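PDB 2O0A: spindle pole body-associated protein VIK1, which recruits the minus-end-directed kinesin-14 motor KAR3 to microtubules and, as its heterodimer partner, cross-links anti-parallel microtubules. Local coordinates for residues A30-Q35 with F43-G48; L268-S273 with K278-S283; L10-L15 with F61-P66. One frame throughout, in Å; residues are numbered along the deposited sequence.

Contact 1: residues A30-Q35 with F43-G48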
# COMPACT_ATOMS: atom_id res chain seq x y z
N ALA A 30 -4.37 7.55 -6.42
CA ALA A 30 -5.09 6.72 -7.39
C ALA A 30 -4.11 6.26 -8.46
O ALA A 30 -3.40 7.08 -9.04
CB ALA A 30 -6.23 7.51 -8.03
N TYR A 31 -4.07 4.96 -8.71
CA TYR A 31 -3.20 4.39 -9.72
C TYR A 31 -4.15 3.80 -10.76
O TYR A 31 -4.82 2.81 -10.49
CB TYR A 31 -2.33 3.33 -9.05
CG TYR A 31 -1.14 2.80 -9.82
CD1 TYR A 31 -0.64 3.45 -10.96
CD2 TYR A 31 -0.47 1.67 -9.37
CE1 TYR A 31 0.48 2.94 -11.64
CE2 TYR A 31 0.63 1.17 -10.02
CZ TYR A 31 1.11 1.81 -11.15
OH TYR A 31 2.21 1.26 -11.78
N VAL A 32 -4.22 4.43 -11.93
CA VAL A 32 -5.39 4.23 -12.79
C VAL A 32 -5.04 3.65 -14.16
O VAL A 32 -4.00 4.01 -14.73
CB VAL A 32 -6.20 5.55 -12.97
CG1 VAL A 32 -6.60 6.15 -11.62
CG2 VAL A 32 -5.44 6.57 -13.83
N MET A 33 -5.90 2.77 -14.66
CA MET A 33 -5.79 2.27 -16.03
C MET A 33 -6.88 2.94 -16.88
O MET A 33 -7.97 2.38 -17.04
CB MET A 33 -5.91 0.75 -16.08
CG MET A 33 -4.66 0.05 -15.61
SD MET A 33 -3.39 0.08 -16.87
CE MET A 33 -3.43 -1.62 -17.42
N GLU A 34 -6.59 4.16 -17.36
CA GLU A 34 -7.58 5.02 -18.00
C GLU A 34 -8.28 4.30 -19.16
O GLU A 34 -9.49 4.46 -19.36
CB GLU A 34 -6.94 6.34 -18.49
CG GLU A 34 -7.94 7.25 -19.22
CD GLU A 34 -7.42 8.62 -19.56
OE1 GLU A 34 -6.40 9.06 -19.01
OE2 GLU A 34 -8.09 9.28 -20.37
N GLN A 35 -7.52 3.51 -19.91
CA GLN A 35 -8.06 2.86 -21.10
C GLN A 35 -9.12 1.81 -20.77
O GLN A 35 -9.93 1.44 -21.62
CB GLN A 35 -6.92 2.29 -21.96
CG GLN A 35 -6.35 0.98 -21.46
CD GLN A 35 -5.38 1.11 -20.28
OE1 GLN A 35 -5.07 2.21 -19.80
NE2 GLN A 35 -4.91 -0.03 -19.80
N PHE A 43 -9.82 12.74 -16.11
CA PHE A 43 -8.60 12.64 -15.32
C PHE A 43 -7.75 13.88 -15.45
O PHE A 43 -7.36 14.26 -16.55
CB PHE A 43 -7.77 11.45 -15.76
CG PHE A 43 -8.49 10.15 -15.65
CD1 PHE A 43 -8.42 9.40 -14.48
CD2 PHE A 43 -9.26 9.68 -16.71
CE1 PHE A 43 -9.11 8.20 -14.37
CE2 PHE A 43 -9.95 8.49 -16.60
CZ PHE A 43 -9.86 7.74 -15.44
N ASP A 44 -7.47 14.50 -14.30
CA ASP A 44 -6.55 15.62 -14.22
C ASP A 44 -5.27 15.14 -13.52
O ASP A 44 -5.18 15.13 -12.29
CB ASP A 44 -7.21 16.79 -13.48
CG ASP A 44 -6.34 18.04 -13.44
OD1 ASP A 44 -5.11 17.93 -13.70
OD2 ASP A 44 -6.88 19.13 -13.17
N TYR A 45 -4.28 14.76 -14.33
CA TYR A 45 -3.04 14.17 -13.81
C TYR A 45 -2.11 15.23 -13.19
O TYR A 45 -1.22 14.89 -12.41
CB TYR A 45 -2.32 13.40 -14.92
CG TYR A 45 -3.06 12.17 -15.41
CD1 TYR A 45 -3.19 11.03 -14.61
CD2 TYR A 45 -3.64 12.13 -16.69
CE1 TYR A 45 -3.86 9.89 -15.06
CE2 TYR A 45 -4.31 10.98 -17.15
CZ TYR A 45 -4.43 9.87 -16.32
OH TYR A 45 -5.06 8.72 -16.74
N GLU A 46 -2.31 16.50 -13.54
CA GLU A 46 -1.52 17.58 -12.95
C GLU A 46 -2.01 17.95 -11.55
O GLU A 46 -1.21 18.21 -10.65
CB GLU A 46 -1.52 18.83 -13.84
CG GLU A 46 -0.41 18.87 -14.88
CD GLU A 46 0.95 19.19 -14.29
OE1 GLU A 46 1.86 18.33 -14.40
OE2 GLU A 46 1.12 20.29 -13.72
N ASN A 47 -3.33 17.95 -11.35
CA ASN A 47 -3.90 18.44 -10.10
C ASN A 47 -4.48 17.34 -9.22
O ASN A 47 -4.97 17.60 -8.12
CB ASN A 47 -4.97 19.51 -10.39
CG ASN A 47 -4.42 20.69 -11.15
OD1 ASN A 47 -4.84 20.98 -12.28
ND2 ASN A 47 -3.44 21.37 -10.55
N GLY A 48 -4.42 16.10 -9.73
CA GLY A 48 -4.80 14.92 -8.96
C GLY A 48 -6.30 14.82 -8.77
O GLY A 48 -6.78 14.62 -7.67
O HOH W 1 -3.98 5.90 -17.14

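Contact 2: residues L268-S273 with K278-S283. With EDO (1,2-ethanediol), chain B.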
# COMPACT_ATOMS: atom_id res chain seq x y z
N LEU A 268 -5.22 3.33 -4.31
CA LEU A 268 -6.45 2.82 -4.92
C LEU A 268 -6.18 2.48 -6.37
O LEU A 268 -5.87 3.36 -7.17
CB LEU A 268 -7.60 3.82 -4.76
CG LEU A 268 -8.29 3.67 -3.38
CD1 LEU A 268 -7.37 4.06 -2.22
CD2 LEU A 268 -9.54 4.49 -3.32
N ASN A 269 -6.25 1.20 -6.69
CA ASN A 269 -5.95 0.73 -8.04
C ASN A 269 -7.23 0.65 -8.84
O ASN A 269 -8.07 -0.22 -8.59
CB ASN A 269 -5.25 -0.63 -8.00
CG ASN A 269 -3.91 -0.56 -7.30
OD1 ASN A 269 -2.90 -0.13 -7.88
ND2 ASN A 269 -3.87 -0.99 -6.03
N LEU A 270 -7.38 1.57 -9.79
CA LEU A 270 -8.63 1.72 -10.53
C LEU A 270 -8.45 1.21 -11.94
O LEU A 270 -7.79 1.83 -12.77
CB LEU A 270 -9.09 3.19 -10.52
CG LEU A 270 -9.16 3.97 -9.20
CD1 LEU A 270 -9.68 5.37 -9.47
CD2 LEU A 270 -10.01 3.26 -8.13
N ASN A 271 -9.02 0.04 -12.22
CA ASN A 271 -8.85 -0.59 -13.51
C ASN A 271 -10.10 -1.36 -13.91
O ASN A 271 -10.05 -2.24 -14.76
CB ASN A 271 -7.65 -1.55 -13.46
CG ASN A 271 -7.94 -2.80 -12.65
OD1 ASN A 271 -8.81 -2.80 -11.78
ND2 ASN A 271 -7.21 -3.87 -12.95
N ASP A 272 -11.21 -0.99 -13.29
CA ASP A 272 -12.42 -1.81 -13.29
C ASP A 272 -13.63 -0.89 -13.31
O ASP A 272 -14.03 -0.33 -12.28
CB ASP A 272 -12.39 -2.65 -12.01
CG ASP A 272 -13.48 -3.69 -11.95
OD1 ASP A 272 -14.13 -3.98 -12.98
OD2 ASP A 272 -13.67 -4.23 -10.84
N SER A 273 -14.25 -0.73 -14.48
CA SER A 273 -15.37 0.19 -14.59
C SER A 273 -16.54 -0.07 -13.63
O SER A 273 -17.09 0.86 -13.05
CB SER A 273 -15.88 0.25 -16.03
OG SER A 273 -14.91 0.89 -16.83
N LYS A 278 -17.64 3.10 -6.34
CA LYS A 278 -17.51 2.72 -4.94
C LYS A 278 -16.12 3.07 -4.41
O LYS A 278 -15.99 3.62 -3.31
CB LYS A 278 -17.78 1.23 -4.77
CG LYS A 278 -19.26 0.87 -4.83
CD LYS A 278 -19.81 0.62 -3.45
CE LYS A 278 -20.95 -0.40 -3.47
NZ LYS A 278 -22.11 0.03 -4.31
N LEU A 279 -15.10 2.75 -5.20
CA LEU A 279 -13.72 3.07 -4.82
C LEU A 279 -13.49 4.59 -4.74
O LEU A 279 -12.79 5.07 -3.85
CB LEU A 279 -12.69 2.36 -5.73
CG LEU A 279 -12.25 0.94 -5.30
CD1 LEU A 279 -13.41 -0.06 -5.17
CD2 LEU A 279 -11.14 0.35 -6.19
N LEU A 280 -14.11 5.35 -5.64
CA LEU A 280 -14.04 6.81 -5.52
C LEU A 280 -14.70 7.28 -4.22
O LEU A 280 -14.15 8.09 -3.50
CB LEU A 280 -14.67 7.50 -6.74
CG LEU A 280 -13.93 7.31 -8.06
CD1 LEU A 280 -14.81 7.79 -9.20
CD2 LEU A 280 -12.58 8.05 -8.05
N THR A 281 -15.88 6.74 -3.89
CA THR A 281 -16.52 7.09 -2.63
C THR A 281 -15.63 6.80 -1.41
O THR A 281 -15.51 7.62 -0.50
CB THR A 281 -17.89 6.39 -2.50
OG1 THR A 281 -18.74 6.88 -3.54
CG2 THR A 281 -18.53 6.67 -1.13
N ILE A 282 -14.99 5.64 -1.42
CA ILE A 282 -14.10 5.25 -0.32
C ILE A 282 -12.92 6.20 -0.22
O ILE A 282 -12.52 6.58 0.88
CB ILE A 282 -13.68 3.78 -0.46
CG1 ILE A 282 -14.94 2.91 -0.30
CG2 ILE A 282 -12.62 3.41 0.60
CD1 ILE A 282 -14.75 1.45 -0.57
N SER A 283 -12.40 6.61 -1.38
CA SER A 283 -11.28 7.54 -1.41
C SER A 283 -11.62 8.84 -0.68
O SER A 283 -10.77 9.44 -0.02
CB SER A 283 -10.81 7.80 -2.86
OG SER A 283 -11.66 8.71 -3.54
C1 EDO B . -3.05 0.04 -11.34
O1 EDO B . -2.36 -1.02 -10.68
C2 EDO B . -4.38 -0.50 -11.89
O2 EDO B . -4.26 -1.93 -12.06

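Contact 3: residues L10-L15 with F61-P66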
# COMPACT_ATOMS: atom_id res chain seq x y z
N LEU A 10 11.41 14.34 -9.63
CA LEU A 10 12.03 14.07 -8.32
C LEU A 10 11.85 15.25 -7.38
O LEU A 10 11.47 15.09 -6.21
CB LEU A 10 13.52 13.73 -8.47
CG LEU A 10 14.30 13.56 -7.16
CD1 LEU A 10 13.94 12.26 -6.45
CD2 LEU A 10 15.80 13.62 -7.43
N ARG A 11 12.11 16.45 -7.89
CA ARG A 11 11.95 17.67 -7.12
C ARG A 11 10.51 17.83 -6.65
O ARG A 11 10.27 18.13 -5.46
CB ARG A 11 12.40 18.88 -7.94
CG ARG A 11 12.30 20.20 -7.19
CD ARG A 11 12.68 21.39 -8.07
NE ARG A 11 12.00 21.41 -9.36
CZ ARG A 11 10.80 21.95 -9.58
NH1 ARG A 11 10.12 22.52 -8.59
NH2 ARG A 11 10.27 21.91 -10.80
N SER A 12 9.57 17.60 -7.57
CA SER A 12 8.15 17.72 -7.28
C SER A 12 7.70 16.72 -6.22
O SER A 12 7.00 17.08 -5.28
CB SER A 12 7.30 17.55 -8.53
OG SER A 12 5.97 17.93 -8.24
N ARG A 13 8.12 15.46 -6.34
CA ARG A 13 7.66 14.47 -5.36
C ARG A 13 8.19 14.74 -3.94
O ARG A 13 7.51 14.45 -2.95
CB ARG A 13 8.00 13.04 -5.82
CG ARG A 13 7.35 12.68 -7.15
CD ARG A 13 5.85 12.81 -7.14
NE ARG A 13 5.31 12.33 -8.41
CZ ARG A 13 5.13 13.07 -9.50
NH1 ARG A 13 5.40 14.38 -9.50
NH2 ARG A 13 4.65 12.51 -10.60
N ARG A 14 9.40 15.30 -3.85
CA ARG A 14 9.94 15.72 -2.57
C ARG A 14 9.12 16.86 -1.97
O ARG A 14 8.79 16.83 -0.78
CB ARG A 14 11.41 16.11 -2.71
CG ARG A 14 12.34 14.91 -2.83
CD ARG A 14 13.79 15.34 -2.99
NE ARG A 14 14.66 14.25 -3.44
CZ ARG A 14 15.92 14.40 -3.84
NH1 ARG A 14 16.47 15.61 -3.87
NH2 ARG A 14 16.62 13.35 -4.22
N LEU A 15 8.77 17.84 -2.80
CA LEU A 15 7.96 18.97 -2.34
C LEU A 15 6.54 18.54 -1.96
O LEU A 15 5.98 19.00 -0.96
CB LEU A 15 7.92 20.10 -3.39
CG LEU A 15 9.14 20.99 -3.64
CD1 LEU A 15 8.85 21.96 -4.78
CD2 LEU A 15 9.53 21.77 -2.39
N PHE A 61 -7.11 13.42 -5.06
CA PHE A 61 -6.12 12.49 -4.53
C PHE A 61 -4.83 13.27 -4.38
O PHE A 61 -4.64 14.31 -5.02
CB PHE A 61 -5.89 11.35 -5.51
CG PHE A 61 -7.08 10.44 -5.67
CD1 PHE A 61 -7.19 9.28 -4.92
CD2 PHE A 61 -8.10 10.76 -6.57
CE1 PHE A 61 -8.28 8.45 -5.05
CE2 PHE A 61 -9.21 9.93 -6.72
CZ PHE A 61 -9.30 8.77 -5.96
N ASN A 62 -3.90 12.77 -3.56
CA ASN A 62 -2.61 13.42 -3.51
C ASN A 62 -1.96 13.45 -4.90
O ASN A 62 -1.34 14.45 -5.30
CB ASN A 62 -1.71 12.77 -2.45
CG ASN A 62 -2.29 12.91 -1.06
OD1 ASN A 62 -2.72 11.94 -0.47
ND2 ASN A 62 -2.38 14.14 -0.56
N ARG A 63 -2.13 12.36 -5.65
CA ARG A 63 -1.72 12.30 -7.04
C ARG A 63 -2.53 11.20 -7.73
O ARG A 63 -2.85 10.18 -7.10
CB ARG A 63 -0.21 12.04 -7.14
CG ARG A 63 0.32 11.96 -8.56
CD ARG A 63 1.79 12.29 -8.63
NE ARG A 63 2.11 13.70 -8.41
CZ ARG A 63 1.98 14.66 -9.33
NH1 ARG A 63 1.52 14.38 -10.54
NH2 ARG A 63 2.32 15.91 -9.03
N VAL A 64 -2.85 11.42 -9.00
CA VAL A 64 -3.46 10.44 -9.89
C VAL A 64 -2.38 9.99 -10.86
O VAL A 64 -1.78 10.79 -11.59
CB VAL A 64 -4.70 11.02 -10.63
CG1 VAL A 64 -5.19 10.05 -11.71
CG2 VAL A 64 -5.78 11.32 -9.62
N ILE A 65 -2.09 8.70 -10.83
CA ILE A 65 -0.94 8.14 -11.51
C ILE A 65 -1.39 7.25 -12.65
O ILE A 65 -2.08 6.26 -12.42
CB ILE A 65 -0.09 7.30 -10.50
CG1 ILE A 65 0.41 8.18 -9.35
CG2 ILE A 65 1.07 6.63 -11.21
CD1 ILE A 65 0.85 7.38 -8.12
N PRO A 66 -0.99 7.57 -13.89
CA PRO A 66 -1.41 6.74 -15.03
C PRO A 66 -0.54 5.50 -15.23
O PRO A 66 0.65 5.62 -15.52
CB PRO A 66 -1.29 7.71 -16.22
CG PRO A 66 -0.20 8.65 -15.81
CD PRO A 66 -0.15 8.71 -14.31

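Contact 1: residues A30-Q35 with F43-G48
Glu34 reaches both Phe43 and Tyr45 because its side chain is fully drawn out: CG stands trans to the backbone N (chi1 178°) and the chain stays extended beyond it. The methylenes run alongside the Phe43 ring, the two side chains pointing opposite ways, with Glu34 CB over one face and Glu34 CG 3.5 Å from Phe43 CE2. The carboxylate is carried on to the phenol, where Tyr45 OH donates to Glu34 OE1 at 2.7 Å. This bond arrives on the anti side of the acid, 18° out of the carboxylate plane. Glu34 thus does two jobs, its methylenes packing on a ring while its carboxylate serves a phenol.

Val32 supplies the apolar counterpart. Its CG2 meets Tyr45 at the ring edge, in plane, 3.9 Å from Tyr45 CE1, and comes obliquely to Phe43, 4.1 Å from Phe43 CE1. Within its own segment the Tyr45 ring carries Phe43 CB over one face, 3.6 Å above the plane and toward the rim. A water bridges the phenol and the opposite backbone: it donates to Tyr45 OH at 3.0 Å and to Val32 O, and accepts from Glu34 N. Tyr45 OH is therefore gripped twice, as donor and as acceptor. An alanine in place of Glu34 would probably leave the phenol without its charged acceptor, freer to turn, and uncover part of the Phe43 ring.

Asp44 shapes the turn after the strand through an Asx motif, its OD1 accepting from Asn47 N at 2.9 Å. The whole joins the end of central-sheet strand 27-32 to strand 41-44, the first of the small three-stranded antiparallel lobe characteristic of the kinesin motor-domain fold.

Contact 2: residues L268-S273 with K278-S283
Leu268 CD2 comes to Leu279 O from over one side of the Leu279 peptide plane, tilted about 45° from it, at 3.3 Å. A second backbone carbonyl is touched from the helix, where Leu279 CD2 lies 3.9 Å from Asn269 O. No hydrogen bond crosses, and Leu279 O is already taken by Ser283 N within the helix.

Most of the rest is leucine on leucine, the apolar packing of a helix on a sheet strand. Leu270 and Leu279 lie alongside with their tips pointing opposite ways, bringing Leu270 CD2 to 3.7 Å from Leu279 CD2. The Leu270 and Leu280 side chains lie roughly perpendicular, Leu270 CD1 4.2 Å from Leu280 CD2. Leu268 CD2 also rests on Ser283 CB at 3.6 Å. With OG between its backbone N and carbonyl carbon (chi1 78°), Ser283 turns the hydroxyl back to donate to Leu280 O at 2.6 Å, in the carbonyl plane and on a lone pair, while CB faces the strand.

Asn269 points away from the helix; its OD1 accepts from O1 of an ethanediol, probably from the crystallisation liquor, at 3.0 Å, and its ND2 bonds to Leu99 O.

Strand 265-270 runs between strands 27-32 and 94-99 of the central sheet. Helix 276-289 packs back on it, nearly antiparallel at 156° for the short segments, flanked by helix 231-243 at Ile282 and by strand 49-52 at Leu280.

Contact 3: residues L10-L15 with F61-P66
Arg13 and Arg63 make the dense centre of this contact by laying one guanidinium flat upon the other. The planes differ by 2° and the group centres are 3.5 Å apart. Arg63 NE sits above the middle of the Arg13 group, 3.3 Å from Arg13 CZ, and Arg63 NH2 stands 3.5 Å from Arg13 NH1. Although the groups are stacked, the two side chains cross at about a right angle. Arg63 leaves its strand with CG pointing directly opposite its main-chain nitrogen (chi1 180°) and bends further out, at chi3, to turn its flat end against that of Arg13.

The pair is an example of a familiar pairing, stacked arginines that share carboxylate partners. Glu16 forms salt bridges to both, through OE1 to Arg63 NE and through OE2 to Arg13 NH1, while Glu79 of helix 72-89 takes Arg13 NE. The shared carboxylate of Glu16 probably balances the two charges and, with Glu79, fixes how the groups are turned. The setting is the kinesin-14 arrangement in which a helix leads into the motor domain from its N-terminal side: helix 4-23 immediately precedes strand 27-32 of the central sheet, and here it is tied to strand 63-66, a neighbour of that strand.

Away from the stack the two segments separate quickly. The closest pair of CA atoms, Arg13 CA and Arg63 CA, is 9.8 Å apart, and the two segments bury a modest 118 Å² between them. Arg13 is buried, whereas Arg63 and Ser12 remain partly exposed. Ser12 OG lies at the edge of the Arg13 guanidinium, in its plane, yet is 4.2 Å from Arg63 NH2; its hydroxyl is bonded to Glu16 instead.

Overall arrangement
Three neighbouring parallel strands of the central sheet connect the contacts, with strand 27-32 of contact 1 between strand 265-270 of contact 2 and strand 63-66 of contact 3. Met33 N lies 2.8 Å from Leu270 O on one side, and Ala30 O is 2.7 Å from Ile65 N on the other. The centres of contacts 1 and 3 are about 11 Å apart, those of contacts 1 and 2 about 12 Å. Contacts 2 and 3, about 19 Å apart between centres, still touch where Ser283 OG approaches Phe61 CZ at 3.4 Å. All three lie in the C-terminal motor-homology domain of VIK1, which lacks a nucleotide-binding site, so none borders an active site.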